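Local structure of amino Transferase (Eubacterium rectale, 3ELE) at residues 211-223 and 237-249. The protein probably transfers amino groups between amino acids and keto acids as a class I and II aminotransferase, using bound pyridoxal-5'-phosphate. Residues are numbered along the deposited sequence; the frame is centred on the assembly and turned at random.
Sequences PIFIIADEPYREI and YDNTLVCYSYSKS. With PLP (pyridoxal-5'-phosphate), chain E.
Tyr244 OH joins two partners: it donates to Glu222 OE1 at 2.8 Å, meeting that oxygen from above the carboxylate plane, and accepts from Ser249 OG. Ring and carboxylate stand nearly perpendicular (83°), and the ring's CD1 edge lies 3.3 Å from Glu218 O. CG of Tyr244 is anti to the backbone N (chi1 -176°), which lays the ring alongside the turn 218-221. One water ties the same ends together, donating to Pro219 O and Ser245 O and accepting from Ser249 N. Upstream, strands 213-217 and 240-245 run parallel, with five backbone hydrogen bonds from Ile214 to Glu218. At their start Tyr237 OH reaches Ile212 O (2.6 Å) in the carbonyl plane, while Asn239 CB sits over the Phe213 ring face. The strands' C-terminal ends and the segments after them carry the cofactor site: Asp217 OD2, hydrogen-bonded to Tyr137 OH, lies 2.7 Å from PLP N1, Tyr220 OH is hydrogen-bonded to PLP O3 (2.6 Å), Ser245 OG holds PLP O1P, and Lys248 NZ stands 3.1 Å from PLP C4A, unbonded, where this family's lysine would form its Schiff base. Strands 173-178 and 258-261 flank the pair; helix 191-208 packs on Ile214 and Tyr237, helix 108-119 on Phe213 and Cys243.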
loop_
_atom_site.group_PDB
_atom_site.type_symbol
_atom_site.label_atom_id
_atom_site.label_comp_id
_atom_site.label_asym_id
_atom_site.label_seq_id
_atom_site.Cartn_x
_atom_site.Cartn_y
_atom_site.Cartn_z
ATOM N N PRO A 211 -5.380 -1.169 -27.844
ATOM C CA PRO A 211 -6.299 -1.824 -26.915
ATOM C C PRO A 211 -6.997 -0.902 -25.911
ATOM O O PRO A 211 -6.347 -0.042 -25.329
ATOM C CB PRO A 211 -5.386 -2.785 -26.143
ATOM C CG PRO A 211 -4.247 -3.038 -27.058
ATOM C CD PRO A 211 -4.014 -1.712 -27.696
ATOM N N ILE A 212 -8.312 -1.070 -25.755
ATOM C CA ILE A 212 -9.090 -0.369 -24.719
ATOM C C ILE A 212 -9.318 -1.480 -23.711
ATOM O O ILE A 212 -10.005 -2.462 -24.011
ATOM C CB ILE A 212 -10.437 0.181 -25.215
ATOM C CG1 ILE A 212 -10.241 1.180 -26.358
ATOM C CG2 ILE A 212 -11.207 0.860 -24.059
ATOM C CD1 ILE A 212 -11.521 1.552 -27.075
ATOM N N PHE A 213 -8.721 -1.350 -22.534
ATOM C CA PHE A 213 -8.891 -2.356 -21.487
ATOM C C PHE A 213 -10.222 -2.289 -20.783
ATOM O O PHE A 213 -10.846 -1.243 -20.745
ATOM C CB PHE A 213 -7.765 -2.265 -20.451
ATOM C CG PHE A 213 -6.498 -2.812 -20.958
ATOM C CD1 PHE A 213 -5.652 -2.027 -21.750
ATOM C CD2 PHE A 213 -6.181 -4.155 -20.737
ATOM C CE1 PHE A 213 -4.492 -2.572 -22.280
ATOM C CE2 PHE A 213 -5.029 -4.701 -21.256
ATOM C CZ PHE A 213 -4.186 -3.915 -22.021
ATOM N N ILE A 214 -10.673 -3.439 -20.289
ATOM C CA ILE A 214 -11.778 -3.510 -19.339
ATOM C C ILE A 214 -11.027 -3.620 -18.008
ATOM O O ILE A 214 -10.139 -4.453 -17.877
ATOM C CB ILE A 214 -12.684 -4.751 -19.503
ATOM C CG1 ILE A 214 -13.622 -4.593 -20.690
ATOM C CG2 ILE A 214 -13.572 -4.986 -18.240
ATOM C CD1 ILE A 214 -14.560 -5.825 -20.943
ATOM N N ILE A 215 -11.325 -2.728 -17.066
ATOM C CA ILE A 215 -10.787 -2.792 -15.706
ATOM C C ILE A 215 -11.995 -3.224 -14.906
ATOM O O ILE A 215 -12.903 -2.426 -14.720
ATOM C CB ILE A 215 -10.188 -1.444 -15.223
ATOM C CG1 ILE A 215 -9.059 -0.996 -16.143
ATOM C CG2 ILE A 215 -9.668 -1.540 -13.796
ATOM C CD1 ILE A 215 -9.514 -0.086 -17.270
ATOM N N ALA A 216 -12.015 -4.500 -14.489
ATOM C CA ALA A 216 -13.118 -5.112 -13.768
ATOM C C ALA A 216 -12.896 -5.030 -12.268
ATOM O O ALA A 216 -12.060 -5.757 -11.727
ATOM C CB ALA A 216 -13.295 -6.592 -14.201
ATOM N N ASP A 217 -13.690 -4.183 -11.605
ATOM C CA ASP A 217 -13.630 -3.946 -10.157
ATOM C C ASP A 217 -14.612 -4.917 -9.524
ATOM O O ASP A 217 -15.803 -4.614 -9.412
ATOM C CB ASP A 217 -14.004 -2.481 -9.865
ATOM C CG ASP A 217 -13.772 -2.078 -8.445
ATOM O OD1 ASP A 217 -13.050 -2.785 -7.726
ATOM O OD2 ASP A 217 -14.285 -1.011 -8.065
ATOM N N GLU A 218 -14.106 -6.073 -9.083
ATOM C CA GLU A 218 -14.952 -7.202 -8.615
ATOM C C GLU A 218 -15.039 -7.573 -7.132
ATOM O O GLU A 218 -15.324 -8.741 -6.832
ATOM C CB GLU A 218 -14.503 -8.458 -9.350
ATOM C CG GLU A 218 -14.549 -8.356 -10.847
ATOM C CD GLU A 218 -14.676 -9.709 -11.486
ATOM O OE1 GLU A 218 -14.107 -10.690 -10.947
ATOM O OE2 GLU A 218 -15.379 -9.798 -12.508
ATOM N N PRO A 219 -14.896 -6.605 -6.197
ATOM C CA PRO A 219 -14.928 -7.042 -4.784
ATOM C C PRO A 219 -16.275 -7.596 -4.280
ATOM O O PRO A 219 -16.262 -8.333 -3.279
ATOM C CB PRO A 219 -14.494 -5.788 -4.007
ATOM C CG PRO A 219 -14.967 -4.641 -4.844
ATOM C CD PRO A 219 -14.775 -5.135 -6.296
ATOM N N TYR A 220 -17.395 -7.275 -4.955
ATOM C CA TYR A 220 -18.745 -7.793 -4.597
ATOM C C TYR A 220 -19.138 -9.069 -5.359
ATOM O O TYR A 220 -20.290 -9.513 -5.228
ATOM C CB TYR A 220 -19.837 -6.720 -4.841
ATOM C CG TYR A 220 -19.584 -5.450 -4.082
ATOM C CD1 TYR A 220 -19.849 -5.387 -2.735
ATOM C CD2 TYR A 220 -19.034 -4.322 -4.701
ATOM C CE1 TYR A 220 -19.601 -4.240 -2.005
ATOM C CE2 TYR A 220 -18.772 -3.152 -3.963
ATOM C CZ TYR A 220 -19.055 -3.141 -2.606
ATOM O OH TYR A 220 -18.829 -2.057 -1.804
ATOM N N ARG A 221 -18.211 -9.656 -6.140
ATOM C CA ARG A 221 -18.473 -10.851 -6.970
ATOM C C ARG A 221 -19.312 -11.921 -6.293
ATOM O O ARG A 221 -20.278 -12.389 -6.891
ATOM C CB ARG A 221 -17.157 -11.455 -7.529
ATOM C CG ARG A 221 -17.328 -12.852 -8.215
ATOM C CD ARG A 221 -16.119 -13.271 -9.017
ATOM N NE ARG A 221 -16.154 -12.639 -10.329
ATOM C CZ ARG A 221 -16.884 -13.063 -11.358
ATOM N NH1 ARG A 221 -17.720 -14.091 -11.267
ATOM N NH2 ARG A 221 -16.822 -12.411 -12.493
ATOM N N GLU A 222 -18.963 -12.280 -5.049
ATOM C CA GLU A 222 -19.695 -13.327 -4.310
ATOM C C GLU A 222 -20.924 -12.806 -3.551
ATOM O O GLU A 222 -21.701 -13.617 -3.056
ATOM C CB GLU A 222 -18.791 -14.123 -3.366
ATOM C CG GLU A 222 -17.658 -14.896 -4.060
ATOM C CD GLU A 222 -16.510 -14.028 -4.515
ATOM O OE1 GLU A 222 -16.251 -12.981 -3.861
ATOM O OE2 GLU A 222 -15.874 -14.389 -5.538
ATOM N N ILE A 223 -21.080 -11.476 -3.442
ATOM C CA ILE A 223 -22.246 -10.846 -2.815
ATOM C C ILE A 223 -23.271 -10.651 -3.932
ATOM O O ILE A 223 -23.444 -9.562 -4.467
ATOM C CB ILE A 223 -21.905 -9.518 -2.058
ATOM C CG1 ILE A 223 -20.764 -9.776 -1.042
ATOM C CG2 ILE A 223 -23.178 -8.928 -1.386
ATOM C CD1 ILE A 223 -20.755 -8.855 0.177
ATOM N N TYR A 237 -13.666 -10.940 -23.152
ATOM C CA TYR A 237 -12.826 -9.899 -23.673
ATOM C C TYR A 237 -11.365 -10.193 -23.298
ATOM O O TYR A 237 -11.036 -10.391 -22.124
ATOM C CB TYR A 237 -13.306 -8.551 -23.114
ATOM C CG TYR A 237 -12.695 -7.359 -23.815
ATOM C CD1 TYR A 237 -13.017 -7.078 -25.145
ATOM C CD2 TYR A 237 -11.826 -6.492 -23.153
ATOM C CE1 TYR A 237 -12.465 -5.981 -25.818
ATOM C CE2 TYR A 237 -11.259 -5.383 -23.832
ATOM C CZ TYR A 237 -11.589 -5.136 -25.155
ATOM O OH TYR A 237 -11.050 -4.066 -25.825
ATOM N N ASP A 238 -10.503 -10.228 -24.307
ATOM C CA ASP A 238 -9.094 -10.576 -24.109
ATOM C C ASP A 238 -8.352 -9.583 -23.208
ATOM O O ASP A 238 -7.791 -9.986 -22.188
ATOM C CB ASP A 238 -8.392 -10.749 -25.462
ATOM C CG ASP A 238 -8.766 -12.043 -26.172
ATOM O OD1 ASP A 238 -9.379 -12.960 -25.575
ATOM O OD2 ASP A 238 -8.410 -12.148 -27.349
ATOM N N ASN A 239 -8.433 -8.301 -23.551
ATOM C CA ASN A 239 -7.782 -7.209 -22.788
ATOM C C ASN A 239 -8.601 -6.787 -21.564
ATOM O O ASN A 239 -9.175 -5.722 -21.506
ATOM C CB ASN A 239 -7.452 -6.034 -23.725
ATOM C CG ASN A 239 -6.374 -6.387 -24.737
ATOM O OD1 ASN A 239 -5.312 -6.861 -24.365
ATOM N ND2 ASN A 239 -6.639 -6.142 -26.010
ATOM N N THR A 240 -8.617 -7.661 -20.569
ATOM C CA THR A 240 -9.337 -7.445 -19.324
ATOM C C THR A 240 -8.356 -7.621 -18.187
ATOM O O THR A 240 -7.609 -8.607 -18.171
ATOM C CB THR A 240 -10.450 -8.474 -19.170
ATOM O OG1 THR A 240 -11.348 -8.366 -20.270
ATOM C CG2 THR A 240 -11.240 -8.335 -17.803
ATOM N N LEU A 241 -8.352 -6.648 -17.275
ATOM C CA LEU A 241 -7.609 -6.681 -16.021
ATOM C C LEU A 241 -8.670 -6.823 -14.951
ATOM O O LEU A 241 -9.655 -6.087 -14.990
ATOM C CB LEU A 241 -6.818 -5.388 -15.812
ATOM C CG LEU A 241 -5.615 -5.201 -16.739
ATOM C CD1 LEU A 241 -5.139 -3.743 -16.765
ATOM C CD2 LEU A 241 -4.492 -6.166 -16.317
ATOM N N VAL A 242 -8.508 -7.788 -14.037
ATOM C CA VAL A 242 -9.465 -8.013 -12.944
ATOM C C VAL A 242 -8.826 -7.563 -11.640
ATOM O O VAL A 242 -7.690 -7.924 -11.363
ATOM C CB VAL A 242 -9.945 -9.479 -12.852
ATOM C CG1 VAL A 242 -10.919 -9.658 -11.666
ATOM C CG2 VAL A 242 -10.609 -9.910 -14.189
ATOM N N CYS A 243 -9.562 -6.736 -10.889
ATOM C CA CYS A 243 -9.172 -6.208 -9.585
ATOM C C CYS A 243 -10.129 -6.838 -8.596
ATOM O O CYS A 243 -11.357 -6.701 -8.735
ATOM C CB CYS A 243 -9.304 -4.681 -9.540
ATOM S SG CYS A 243 -8.185 -3.862 -10.688
ATOM N N TYR A 244 -9.564 -7.536 -7.622
ATOM C CA TYR A 244 -10.327 -8.217 -6.622
ATOM C C TYR A 244 -9.718 -7.966 -5.238
ATOM O O TYR A 244 -8.569 -7.547 -5.122
ATOM C CB TYR A 244 -10.345 -9.711 -6.975
ATOM C CG TYR A 244 -11.203 -10.522 -6.036
ATOM C CD1 TYR A 244 -12.604 -10.527 -6.160
ATOM C CD2 TYR A 244 -10.628 -11.218 -4.961
ATOM C CE1 TYR A 244 -13.400 -11.240 -5.271
ATOM C CE2 TYR A 244 -11.418 -11.937 -4.063
ATOM C CZ TYR A 244 -12.798 -11.953 -4.223
ATOM O OH TYR A 244 -13.557 -12.671 -3.323
ATOM N N SER A 245 -10.534 -8.139 -4.210
ATOM C CA SER A 245 -10.071 -8.125 -2.837
ATOM C C SER A 245 -10.993 -8.989 -1.986
ATOM O O SER A 245 -12.117 -9.288 -2.386
ATOM C CB SER A 245 -9.978 -6.710 -2.279
ATOM O OG SER A 245 -11.237 -6.206 -1.876
ATOM N N TYR A 246 -10.493 -9.368 -0.812
ATOM C CA TYR A 246 -11.235 -10.180 0.162
ATOM C C TYR A 246 -11.953 -9.325 1.220
ATOM O O TYR A 246 -12.388 -9.849 2.243
ATOM C CB TYR A 246 -10.293 -11.226 0.787
ATOM C CG TYR A 246 -9.763 -12.186 -0.255
ATOM C CD1 TYR A 246 -8.608 -11.881 -0.986
ATOM C CD2 TYR A 246 -10.435 -13.377 -0.555
ATOM C CE1 TYR A 246 -8.122 -12.738 -1.970
ATOM C CE2 TYR A 246 -9.938 -14.266 -1.555
ATOM C CZ TYR A 246 -8.788 -13.926 -2.254
ATOM O OH TYR A 246 -8.264 -14.745 -3.234
ATOM N N SER A 247 -12.115 -8.019 0.938
ATOM C CA SER A 247 -12.756 -7.074 1.847
ATOM C C SER A 247 -14.227 -7.412 2.117
ATOM O O SER A 247 -14.677 -7.278 3.249
ATOM C CB SER A 247 -12.614 -5.635 1.330
ATOM O OG SER A 247 -11.232 -5.271 1.170
ATOM N N LYS A 248 -14.950 -7.872 1.097
ATOM C CA LYS A 248 -16.382 -8.228 1.229
ATOM C C LYS A 248 -16.655 -9.719 1.363
ATOM O O LYS A 248 -17.508 -10.134 2.173
ATOM C CB LYS A 248 -17.183 -7.667 0.053
ATOM C CG LYS A 248 -17.451 -6.181 0.143
ATOM C CD LYS A 248 -16.311 -5.318 -0.325
ATOM C CE LYS A 248 -16.454 -3.879 0.144
ATOM N NZ LYS A 248 -15.286 -3.081 -0.299
ATOM N N SER A 249 -15.945 -10.512 0.561
ATOM C CA SER A 249 -16.097 -11.967 0.527
ATOM C C SER A 249 -15.741 -12.616 1.867
ATOM O O SER A 249 -16.486 -13.438 2.353
ATOM C CB SER A 249 -15.285 -12.571 -0.632
ATOM O OG SER A 249 -13.904 -12.417 -0.427
HETATM N N1 PLP E . -14.542 -0.887 -5.397
HETATM C C2 PLP E . -15.845 -0.649 -4.956
HETATM C C2A PLP E . -16.944 -0.523 -5.961
HETATM C C3 PLP E . -16.125 -0.559 -3.576
HETATM O O3 PLP E . -17.408 -0.343 -3.134
HETATM C C4 PLP E . -15.080 -0.668 -2.629
HETATM C C4A PLP E . -15.378 -0.123 -1.244
HETATM O O4A PLP E . -15.213 1.074 -1.005
HETATM C C5 PLP E . -13.756 -0.913 -3.106
HETATM C C6 PLP E . -13.498 -1.017 -4.495
HETATM C C5A PLP E . -12.558 -1.016 -2.185
HETATM O O4P PLP E . -12.282 -2.316 -1.768
HETATM P P PLP E . -10.942 -2.547 -0.901
HETATM O O1P PLP E . -10.356 -3.891 -1.223
HETATM O O2P PLP E . -11.301 -2.577 0.556
HETATM O O3P PLP E . -9.923 -1.482 -1.145
HETATM O O HOH W 1 -14.455 -9.100 -1.493
#